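Local atomic coordinates of MutT/nudix family protein (Enterococcus faecalis, PDB entry 2FML), a protein that is of unknown function but may bind a nucleotide-derived ligand and act as a DNA-binding regulator. Residues 149-154 against 158-163; 167-170 against 175-178; 48-51 against 56-59; 127-132 against 191-196. All coordinates share one frame; numbering follows the deposited sequence.

Contact 1 of 4, residues 149-154 against 158-163; sequences FNLERH and ITLSHE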
loop_
_atom_site.group_PDB
_atom_site.type_symbol
_atom_site.label_atom_id
_atom_site.label_comp_id
_atom_site.label_asym_id
_atom_site.label_seq_id
_atom_site.Cartn_x
_atom_site.Cartn_y
_atom_site.Cartn_z
ATOM N N PHE A 149 13.753 -17.797 10.627
ATOM C CA PHE A 149 12.946 -18.997 10.546
ATOM C C PHE A 149 13.004 -19.551 9.135
ATOM O O PHE A 149 12.903 -18.825 8.158
ATOM C CB PHE A 149 11.487 -18.694 10.928
ATOM C CG PHE A 149 11.204 -18.788 12.426
ATOM C CD1 PHE A 149 11.859 -17.951 13.334
ATOM C CD2 PHE A 149 10.219 -19.676 12.908
ATOM C CE1 PHE A 149 11.615 -18.047 14.700
ATOM C CE2 PHE A 149 9.925 -19.774 14.296
ATOM C CZ PHE A 149 10.652 -18.977 15.181
ATOM N N ASN A 150 13.148 -20.850 9.036
ATOM C CA ASN A 150 12.957 -21.529 7.777
ATOM C C ASN A 150 11.557 -21.329 7.234
ATOM O O ASN A 150 10.570 -21.593 7.921
ATOM C CB ASN A 150 13.105 -23.013 8.033
ATOM C CG ASN A 150 14.053 -23.635 7.109
ATOM O OD1 ASN A 150 15.184 -23.984 7.516
ATOM N ND2 ASN A 150 13.663 -23.722 5.811
ATOM N N LEU A 151 11.458 -20.902 5.995
ATOM C CA LEU A 151 10.160 -20.718 5.370
ATOM C C LEU A 151 9.984 -21.667 4.143
ATOM O O LEU A 151 10.713 -21.585 3.146
ATOM C CB LEU A 151 10.010 -19.240 5.005
ATOM C CG LEU A 151 9.030 -18.939 3.871
ATOM C CD1 LEU A 151 7.543 -19.126 4.269
ATOM C CD2 LEU A 151 9.303 -17.520 3.360
ATOM N N GLU A 152 8.993 -22.542 4.196
ATOM C CA GLU A 152 8.782 -23.522 3.138
ATOM C C GLU A 152 7.319 -23.552 2.679
ATOM O O GLU A 152 6.388 -23.576 3.516
ATOM C CB GLU A 152 9.236 -24.882 3.652
ATOM C CG GLU A 152 9.102 -25.979 2.700
ATOM C CD GLU A 152 10.315 -26.871 2.674
ATOM O OE1 GLU A 152 10.775 -27.300 3.768
ATOM O OE2 GLU A 152 10.809 -27.166 1.551
ATOM N N ARG A 153 7.115 -23.541 1.358
ATOM C CA ARG A 153 5.792 -23.754 0.761
ATOM C C ARG A 153 5.432 -25.233 0.471
ATOM O O ARG A 153 6.191 -25.972 -0.191
ATOM C CB ARG A 153 5.619 -22.954 -0.514
ATOM C CG ARG A 153 4.180 -23.054 -0.995
ATOM C CD ARG A 153 3.983 -22.241 -2.226
ATOM N NE ARG A 153 2.635 -22.365 -2.771
ATOM C CZ ARG A 153 2.105 -21.547 -3.677
ATOM N NH1 ARG A 153 2.795 -20.534 -4.193
ATOM N NH2 ARG A 153 0.863 -21.741 -4.068
ATOM N N HIS A 154 4.270 -25.644 0.973
ATOM C CA HIS A 154 3.707 -26.968 0.689
ATOM C C HIS A 154 2.282 -26.775 0.181
ATOM O O HIS A 154 1.351 -26.712 0.978
ATOM C CB HIS A 154 3.701 -27.843 1.959
ATOM C CG HIS A 154 5.069 -28.137 2.494
ATOM N ND1 HIS A 154 5.588 -27.498 3.601
ATOM C CD2 HIS A 154 6.042 -28.974 2.055
ATOM C CE1 HIS A 154 6.808 -27.950 3.843
ATOM N NE2 HIS A 154 7.117 -28.832 2.907
ATOM N N ILE A 158 2.276 -22.475 3.949
ATOM C CA ILE A 158 3.673 -22.208 4.239
ATOM C C ILE A 158 3.938 -22.507 5.677
ATOM O O ILE A 158 3.072 -22.267 6.543
ATOM C CB ILE A 158 4.069 -20.731 3.905
ATOM C CG1 ILE A 158 3.184 -19.677 4.616
ATOM C CG2 ILE A 158 4.035 -20.529 2.425
ATOM C CD1 ILE A 158 3.696 -18.206 4.343
ATOM N N THR A 159 5.116 -23.035 5.949
ATOM C CA THR A 159 5.546 -23.320 7.319
ATOM C C THR A 159 6.836 -22.486 7.609
ATOM O O THR A 159 7.759 -22.482 6.831
ATOM C CB THR A 159 5.834 -24.855 7.471
ATOM O OG1 THR A 159 4.626 -25.545 7.197
ATOM C CG2 THR A 159 6.326 -25.252 8.874
ATOM N N LEU A 160 6.836 -21.810 8.743
ATOM C CA LEU A 160 7.948 -21.124 9.330
ATOM C C LEU A 160 8.415 -21.958 10.497
ATOM O O LEU A 160 7.647 -22.226 11.436
ATOM C CB LEU A 160 7.491 -19.767 9.866
ATOM C CG LEU A 160 6.359 -18.924 9.247
ATOM C CD1 LEU A 160 6.362 -17.546 9.923
ATOM C CD2 LEU A 160 6.471 -18.753 7.753
ATOM N N SER A 161 9.672 -22.364 10.453
ATOM C CA SER A 161 10.199 -23.208 11.489
ATOM C C SER A 161 11.546 -22.781 12.022
ATOM O O SER A 161 12.370 -22.271 11.291
ATOM C CB SER A 161 10.156 -24.704 11.108
ATOM O OG SER A 161 10.736 -25.016 9.859
ATOM N N HIS A 162 11.726 -22.952 13.325
ATOM C CA HIS A 162 13.000 -22.816 13.985
ATOM C C HIS A 162 12.940 -23.789 15.188
ATOM O O HIS A 162 11.967 -23.755 15.949
ATOM C CB HIS A 162 13.252 -21.385 14.483
ATOM C CG HIS A 162 14.600 -21.217 15.127
ATOM N ND1 HIS A 162 14.779 -21.178 16.504
ATOM C CD2 HIS A 162 15.840 -21.134 14.585
ATOM C CE1 HIS A 162 16.073 -21.070 16.774
ATOM N NE2 HIS A 162 16.738 -21.042 15.631
ATOM N N GLU A 163 13.968 -24.635 15.349
ATOM C CA GLU A 163 14.019 -25.623 16.452
ATOM C C GLU A 163 12.629 -26.299 16.562
ATOM O O GLU A 163 12.163 -26.868 15.565
ATOM C CB GLU A 163 14.516 -25.000 17.779
ATOM C CG GLU A 163 16.072 -24.804 17.854
ATOM C CD GLU A 163 16.497 -23.810 18.971
ATOM O OE1 GLU A 163 15.712 -23.673 19.939
ATOM O OE2 GLU A 163 17.579 -23.159 18.890
#
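F149 and H162 meet ring to methylene: CB of H162 sits almost over the centre of the phenyl ring, 3.5 Å from the centroid of the F149 ring and only 6° off its normal, a CH-pi contact. The F149 side chain runs along the partner backbone. CB lies beside O of S161, CG is about equally far from that oxygen and CB of H162, and CD2 reaches in to 3.5 Å from C of S161. The far atoms CE1, CE2 and CZ all rest against the same methylene, CZ of F149 at 3.6 Å from CB of H162. With CG anti to its carbonyl carbon (chi1 -87°), the ring is laid over the neighbouring strand. The imidazole of H162 continues past it to stack on H147, while W72 meets F149 edge to face. Such cross-strand packing decorates an antiparallel beta hairpin, strands 143-154 and 157-162 of the Nudix sheet. Its ladder has two hydrogen-bonded pairs, N150 with S161 and E152 with T159. In the second, N of E152 donates to O of T159 at 2.9 Å and N of T159 returns a bond to O of E152 at 2.8 Å. On the face bearing L151, I158 and L160, the two leucines lie side by side, with CD1 of L151 3.7 Å from CD2 of L160. CD1 of L151 also touches CB of I158, and helix 186-200 packs over I158 and L160.

Contact 2 of 4, residues 167-170 against 175-178; sequences ITLD and ASLG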
loop_
_atom_site.group_PDB
_atom_site.type_symbol
_atom_site.label_atom_id
_atom_site.label_comp_id
_atom_site.label_asym_id
_atom_site.label_seq_id
_atom_site.Cartn_x
_atom_site.Cartn_y
_atom_site.Cartn_z
ATOM N N ILE A 167 4.962 -22.902 12.758
ATOM C CA ILE A 167 3.881 -22.025 12.373
ATOM C C ILE A 167 3.562 -22.317 10.933
ATOM O O ILE A 167 4.433 -22.205 10.069
ATOM C CB ILE A 167 4.288 -20.529 12.472
ATOM C CG1 ILE A 167 4.712 -20.198 13.931
ATOM C CG2 ILE A 167 3.205 -19.630 11.763
ATOM C CD1 ILE A 167 5.550 -19.007 14.057
ATOM N N THR A 168 2.305 -22.688 10.699
ATOM C CA THR A 168 1.803 -23.132 9.402
ATOM C C THR A 168 0.600 -22.285 9.101
ATOM O O THR A 168 -0.290 -22.173 9.921
ATOM C CB THR A 168 1.468 -24.626 9.416
ATOM O OG1 THR A 168 2.694 -25.320 9.594
ATOM C CG2 THR A 168 0.884 -25.092 8.041
ATOM N N LEU A 169 0.648 -21.627 7.938
ATOM C CA LEU A 169 -0.335 -20.668 7.483
ATOM C C LEU A 169 -0.928 -21.068 6.142
ATOM O O LEU A 169 -0.209 -21.438 5.209
ATOM C CB LEU A 169 0.309 -19.270 7.310
ATOM C CG LEU A 169 1.084 -18.682 8.497
ATOM C CD1 LEU A 169 1.814 -17.355 8.145
ATOM C CD2 LEU A 169 0.172 -18.659 9.768
ATOM N N ASP A 170 -2.237 -20.865 6.040
ATOM C CA ASP A 170 -3.000 -21.044 4.810
ATOM C C ASP A 170 -2.856 -19.807 3.921
ATOM O O ASP A 170 -3.252 -18.718 4.339
ATOM C CB ASP A 170 -4.494 -21.267 5.118
ATOM C CG ASP A 170 -5.290 -21.669 3.866
ATOM O OD1 ASP A 170 -5.383 -20.903 2.876
ATOM O OD2 ASP A 170 -5.814 -22.790 3.864
ATOM N N ALA A 175 -5.526 -18.568 7.798
ATOM C CA ALA A 175 -5.708 -19.586 8.845
ATOM C C ALA A 175 -4.394 -20.207 9.307
ATOM O O ALA A 175 -3.482 -20.460 8.510
ATOM C CB ALA A 175 -6.654 -20.684 8.374
ATOM N N SER A 176 -4.349 -20.507 10.605
ATOM C CA SER A 176 -3.139 -20.931 11.274
ATOM C C SER A 176 -3.249 -22.382 11.751
ATOM O O SER A 176 -4.108 -22.729 12.556
ATOM C CB SER A 176 -2.878 -19.941 12.400
ATOM O OG SER A 176 -1.649 -20.171 12.972
ATOM N N LEU A 177 -2.418 -23.263 11.203
ATOM C CA LEU A 177 -2.670 -24.678 11.388
ATOM C C LEU A 177 -1.638 -25.332 12.257
ATOM O O LEU A 177 -1.793 -26.516 12.592
ATOM C CB LEU A 177 -2.705 -25.439 10.061
ATOM C CG LEU A 177 -2.973 -24.893 8.650
ATOM C CD1 LEU A 177 -3.248 -26.184 7.842
ATOM C CD2 LEU A 177 -4.146 -23.895 8.562
ATOM N N GLY A 178 -0.596 -24.575 12.630
ATOM C CA GLY A 178 0.547 -25.149 13.312
ATOM C C GLY A 178 0.474 -25.091 14.833
ATOM O O GLY A 178 -0.451 -24.465 15.413
#
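T168 and D170 anchor the returning chain 175-178 along the outer side of strand 165-170, adding to this Nudix sheet a single beta bridge, L169 with S176, rather than a full strand. Two backbone hydrogen bonds make the bridge. N of L177 donates to O of T168 at 2.7 Å, nearly straight at 170° but tilted 30° from the carbonyl plane; N of D170 donates to O of A175 at 2.8 Å, in the carbonyl plane. Weaker CA-H...O contacts fill in between them, CA of L169 lying 3.3 Å from O of A175. Apolar contact is slight and lies near the surface: CG2 of T168 meets CG of L177 at 3.9 Å, and the CB atoms of D170 and A175 approach to 4.0 Å. The polar ends turn to other partners. The hydroxyl of T168 bonds that of T159 on the adjoining strand, and OD1 of D170 takes the backbone N-H groups of K172 and T173, tying the carboxylate to the turn that brings the chain back. D170 holds its CG anti to the backbone N (chi1 -171°), which carries the carboxylate beyond the bridge, while its CB stays 3.6 Å from O of A175.

Contact 3 of 4, residues 48-51 against 56-59; sequences CYNK and LKVL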
loop_
_atom_site.group_PDB
_atom_site.type_symbol
_atom_site.label_atom_id
_atom_site.label_comp_id
_atom_site.label_asym_id
_atom_site.label_seq_id
_atom_site.Cartn_x
_atom_site.Cartn_y
_atom_site.Cartn_z
ATOM N N CYS A 48 15.176 -13.672 3.313
ATOM C CA CYS A 48 16.478 -13.949 2.734
ATOM C C CYS A 48 16.433 -15.331 2.078
ATOM O O CYS A 48 15.413 -16.031 2.131
ATOM C CB CYS A 48 17.581 -13.823 3.812
ATOM S SG CYS A 48 17.599 -15.098 5.067
ATOM N N TYR A 49 17.552 -15.747 1.499
ATOM C CA TYR A 49 17.618 -17.079 0.982
ATOM C C TYR A 49 19.006 -17.668 1.218
ATOM O O TYR A 49 19.983 -17.074 0.804
ATOM C CB TYR A 49 17.242 -17.020 -0.495
ATOM C CG TYR A 49 17.474 -18.272 -1.310
ATOM C CD1 TYR A 49 16.518 -19.292 -1.367
ATOM C CD2 TYR A 49 18.631 -18.391 -2.096
ATOM C CE1 TYR A 49 16.764 -20.429 -2.175
ATOM C CE2 TYR A 49 18.867 -19.493 -2.877
ATOM C CZ TYR A 49 17.955 -20.520 -2.902
ATOM O OH TYR A 49 18.250 -21.584 -3.716
ATOM N N ASN A 50 19.086 -18.815 1.905
ATOM C CA ASN A 50 20.323 -19.596 1.981
ATOM C C ASN A 50 20.573 -20.506 0.738
ATOM O O ASN A 50 19.819 -21.437 0.542
ATOM C CB ASN A 50 20.305 -20.440 3.271
ATOM C CG ASN A 50 21.674 -21.014 3.609
ATOM O OD1 ASN A 50 22.194 -21.913 2.924
ATOM N ND2 ASN A 50 22.285 -20.466 4.649
ATOM N N LYS A 51 21.617 -20.269 -0.074
ATOM C CA LYS A 51 21.846 -21.054 -1.327
ATOM C C LYS A 51 22.226 -22.511 -1.109
ATOM O O LYS A 51 21.806 -23.391 -1.858
ATOM C CB LYS A 51 22.962 -20.463 -2.225
ATOM C CG LYS A 51 22.711 -19.069 -2.806
ATOM C CD LYS A 51 23.971 -18.196 -2.674
ATOM C CE LYS A 51 25.069 -18.568 -3.666
ATOM N NZ LYS A 51 25.070 -17.721 -4.907
ATOM N N LEU A 56 14.478 -20.518 1.798
ATOM C CA LEU A 56 13.940 -19.207 2.100
ATOM C C LEU A 56 13.833 -19.095 3.619
ATOM O O LEU A 56 13.471 -20.050 4.296
ATOM C CB LEU A 56 12.557 -19.011 1.518
ATOM C CG LEU A 56 12.311 -18.906 0.015
ATOM C CD1 LEU A 56 10.768 -18.805 -0.200
ATOM C CD2 LEU A 56 12.997 -17.712 -0.619
ATOM N N LYS A 57 14.182 -17.943 4.164
ATOM C CA LYS A 57 14.005 -17.730 5.594
ATOM C C LYS A 57 13.296 -16.393 5.826
ATOM O O LYS A 57 13.309 -15.510 4.972
ATOM C CB LYS A 57 15.343 -17.807 6.353
ATOM C CG LYS A 57 16.241 -18.964 5.996
ATOM C CD LYS A 57 17.113 -19.386 7.152
ATOM C CE LYS A 57 18.138 -20.410 6.701
ATOM N NZ LYS A 57 19.155 -20.849 7.733
ATOM N N VAL A 58 12.647 -16.269 6.980
ATOM C CA VAL A 58 11.965 -15.047 7.358
ATOM C C VAL A 58 12.340 -14.733 8.824
ATOM O O VAL A 58 12.451 -15.653 9.634
ATOM C CB VAL A 58 10.428 -15.183 7.173
ATOM C CG1 VAL A 58 9.872 -16.347 8.036
ATOM C CG2 VAL A 58 9.713 -13.797 7.479
ATOM N N LEU A 59 12.602 -13.466 9.137
ATOM C CA LEU A 59 13.039 -13.114 10.480
ATOM C C LEU A 59 11.812 -12.938 11.409
ATOM O O LEU A 59 10.866 -12.228 11.034
ATOM C CB LEU A 59 13.880 -11.830 10.454
ATOM C CG LEU A 59 14.578 -11.410 11.734
ATOM C CD1 LEU A 59 15.558 -10.333 11.433
ATOM C CD2 LEU A 59 13.485 -10.881 12.687
#
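C48 pairs with K57 and Y49 with L56 in the antiparallel beta hairpin of strands 39-50 and 55-63, part of the Nudix sheet. The close-knit part is the C48-K57 pair, where two backbone bonds of equal length run in opposite senses: N of C48 to O of K57 and N of K57 to O of C48, each 3.1 Å. Both are nearly straight at hydrogen, yet the second donor stands 44° above the carbonyl plane, in keeping with strongly twisted strands. Y49 and L56 extend the packing on the opposite face. CD2 of L56 comes obliquely to CD1 of the Y49 ring at 3.9 Å, and helix 217-228 covers both residues. That helix belongs to the predicted winged-helix domain, so the hairpin probably forms part of its junction with the Nudix sheet. The face of C48 and K57 is snug at its root, where W148 packs on both, and sparser toward the polar ends. The end of K57 passes N50, CE of K57 lying 4.1 Å from CB of N50, and its NZ makes a salt bridge with E134, whose carboxylate also accepts a bond from ND2 of N50. At the base of the lysine, SG of C48 rests 3.8 Å from CB of K57.

Contact 4 of 4, residues 127-132 against 191-196; sequences SYLAFI and IKAFNR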
loop_
_atom_site.group_PDB
_atom_site.type_symbol
_atom_site.label_atom_id
_atom_site.label_comp_id
_atom_site.label_asym_id
_atom_site.label_seq_id
_atom_site.Cartn_x
_atom_site.Cartn_y
_atom_site.Cartn_z
ATOM N N SER A 127 2.834 -2.159 7.123
ATOM C CA SER A 127 3.858 -3.172 6.966
ATOM C C SER A 127 4.759 -2.927 5.712
ATOM O O SER A 127 4.344 -2.340 4.736
ATOM C CB SER A 127 3.236 -4.579 6.953
ATOM O OG SER A 127 2.483 -4.794 5.766
ATOM N N TYR A 128 5.982 -3.415 5.820
ATOM C CA TYR A 128 7.003 -3.362 4.797
ATOM C C TYR A 128 7.600 -4.745 4.523
ATOM O O TYR A 128 7.562 -5.612 5.371
ATOM C CB TYR A 128 8.117 -2.381 5.212
ATOM C CG TYR A 128 7.693 -0.948 5.120
ATOM C CD1 TYR A 128 8.111 -0.159 4.058
ATOM C CD2 TYR A 128 6.912 -0.350 6.166
ATOM C CE1 TYR A 128 7.767 1.204 4.003
ATOM C CE2 TYR A 128 6.570 0.972 6.137
ATOM C CZ TYR A 128 6.951 1.732 5.037
ATOM O OH TYR A 128 6.554 3.014 4.984
ATOM N N LEU A 129 8.199 -4.873 3.342
ATOM C CA LEU A 129 8.828 -6.090 2.825
ATOM C C LEU A 129 10.251 -5.715 2.356
ATOM O O LEU A 129 10.459 -4.674 1.742
ATOM C CB LEU A 129 8.025 -6.593 1.625
ATOM C CG LEU A 129 8.504 -7.759 0.761
ATOM C CD1 LEU A 129 8.929 -8.979 1.661
ATOM C CD2 LEU A 129 7.350 -8.166 -0.167
ATOM N N ALA A 130 11.246 -6.533 2.693
ATOM C CA ALA A 130 12.576 -6.359 2.099
ATOM C C ALA A 130 13.219 -7.699 1.927
ATOM O O ALA A 130 12.941 -8.646 2.721
ATOM C CB ALA A 130 13.460 -5.456 2.973
ATOM N N PHE A 131 14.059 -7.758 0.893
ATOM C CA PHE A 131 14.858 -8.931 0.509
ATOM C C PHE A 131 16.289 -8.592 0.794
ATOM O O PHE A 131 16.770 -7.592 0.263
ATOM C CB PHE A 131 14.750 -9.160 -0.987
ATOM C CG PHE A 131 13.363 -9.161 -1.494
ATOM C CD1 PHE A 131 12.465 -10.160 -1.112
ATOM C CD2 PHE A 131 12.940 -8.170 -2.366
ATOM C CE1 PHE A 131 11.174 -10.163 -1.584
ATOM C CE2 PHE A 131 11.654 -8.179 -2.868
ATOM C CZ PHE A 131 10.769 -9.177 -2.469
ATOM N N ILE A 132 16.969 -9.406 1.597
ATOM C CA ILE A 132 18.279 -9.072 2.130
ATOM C C ILE A 132 19.140 -10.343 2.263
ATOM O O ILE A 132 18.686 -11.437 1.929
ATOM C CB ILE A 132 18.166 -8.285 3.498
ATOM C CG1 ILE A 132 17.519 -9.132 4.622
ATOM C CG2 ILE A 132 17.340 -6.985 3.303
ATOM C CD1 ILE A 132 18.120 -8.878 6.028
ATOM N N ILE A 191 1.502 -13.889 5.047
ATOM C CA ILE A 191 0.767 -14.351 3.867
ATOM C C ILE A 191 0.666 -13.231 2.817
ATOM O O ILE A 191 0.901 -13.464 1.627
ATOM C CB ILE A 191 -0.633 -14.873 4.312
ATOM C CG1 ILE A 191 -0.465 -16.127 5.174
ATOM C CG2 ILE A 191 -1.613 -15.070 3.169
ATOM C CD1 ILE A 191 0.042 -17.274 4.491
ATOM N N LYS A 192 0.319 -12.020 3.236
ATOM C CA LYS A 192 0.313 -10.873 2.269
ATOM C C LYS A 192 1.671 -10.697 1.574
ATOM O O LYS A 192 1.728 -10.530 0.356
ATOM C CB LYS A 192 -0.153 -9.563 2.924
ATOM C CG LYS A 192 -0.445 -8.330 1.994
ATOM C CD LYS A 192 -1.863 -8.304 1.294
ATOM C CE LYS A 192 -3.080 -8.169 2.185
ATOM N NZ LYS A 192 -4.388 -7.998 1.292
ATOM N N ALA A 193 2.746 -10.757 2.350
ATOM C CA ALA A 193 4.119 -10.639 1.831
ATOM C C ALA A 193 4.461 -11.772 0.891
ATOM O O ALA A 193 5.077 -11.535 -0.195
ATOM C CB ALA A 193 5.154 -10.559 3.002
ATOM N N PHE A 194 4.064 -13.003 1.265
ATOM C CA PHE A 194 4.416 -14.165 0.461
ATOM C C PHE A 194 3.699 -14.128 -0.898
ATOM O O PHE A 194 4.321 -14.368 -1.950
ATOM C CB PHE A 194 4.126 -15.477 1.233
ATOM C CG PHE A 194 4.693 -16.687 0.577
ATOM C CD1 PHE A 194 5.962 -17.111 0.882
ATOM C CD2 PHE A 194 3.968 -17.374 -0.409
ATOM C CE1 PHE A 194 6.504 -18.241 0.220
ATOM C CE2 PHE A 194 4.511 -18.484 -1.101
ATOM C CZ PHE A 194 5.784 -18.916 -0.760
ATOM N N ASN A 195 2.392 -13.855 -0.857
ATOM C CA ASN A 195 1.546 -13.771 -2.060
ATOM C C ASN A 195 1.951 -12.562 -2.952
ATOM O O ASN A 195 1.836 -12.628 -4.174
ATOM C CB ASN A 195 0.064 -13.694 -1.626
ATOM C CG ASN A 195 -0.458 -15.038 -1.182
ATOM O OD1 ASN A 195 0.094 -16.060 -1.591
ATOM N ND2 ASN A 195 -1.502 -15.069 -0.355
ATOM N N ARG A 196 2.433 -11.478 -2.333
ATOM C CA ARG A 196 2.855 -10.298 -3.083
ATOM C C ARG A 196 4.054 -10.623 -3.964
ATOM O O ARG A 196 4.115 -10.177 -5.109
ATOM C CB ARG A 196 3.170 -9.096 -2.154
ATOM C CG ARG A 196 3.788 -7.851 -2.886
ATOM C CD ARG A 196 2.712 -7.081 -3.661
ATOM N NE ARG A 196 1.422 -7.115 -2.921
ATOM C CZ ARG A 196 0.958 -6.177 -2.118
ATOM N NH1 ARG A 196 1.655 -5.052 -1.922
ATOM N NH2 ARG A 196 -0.225 -6.358 -1.524
#
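L129 directs its two methyl groups at one turn of helix 186-200, overlapping A193 and the base of the R196 side chain. This is a helix-on-sheet contact of the Nudix fold, in which L129 carries the contact with 191-196, while S127 and F131 of the same strand meet I189 and V197 of the helix. The leucine holds CG anti to the backbone N (chi1 173°), which carries the branch away from the strand, and its two methyls then divide the work. CD1 of L129 faces the small side chain of A193, 4.3 Å from its CB. CD2 lies beside the helix backbone, 4.1 Å from O of A193, and reaches the aliphatic part of R196 at 4.5 Å from CG. The spacing of A193 and R196, three residues apart, puts both on the side of the helix that meets the strand. No hydrogen bond crosses here, and the summed buried surface is just 104 Å², so the contact is light and apolar, with the backbones well separated: the CA atoms of L129 and A193 are 6.6 Å apart. Neighbouring residues complete the interface, for V45 and L109 also pack on A193, and L47 and V197 on L129. The helix itself is regular through this turn, N of R196 bonding O of K192 at 2.9 Å. Beyond its aliphatic stem, the guanidinium of R196 turns to strand 106-112 and ends in a hydrogen bond from NH1 to the backbone oxygen of L109.

How the contacts relate
Contacts 1 and 3 are hairpins of one sheet, joined edge to edge where strand 143-154 pairs with strand 55-63. Both combine backbone ladders with apolar side chains, each under its own helix, 186-200 and 217-228; contact 3 is buried, contact 1 only partly. Contact 2 continues contact 1 outward, since strand 157-162 bonds strand 165-170, but it lies at the surface, where backbone bonds do most of the holding. Contact 4, nearest the centre of the chain, is buried and has no hydrogen bond across it. Its helix links contacts 1 and 2, I191 packing on I158 and L169, while contact 3 meets contact 4 on the strand side, where C48 touches I132. Contacts 2 and 3 do not touch.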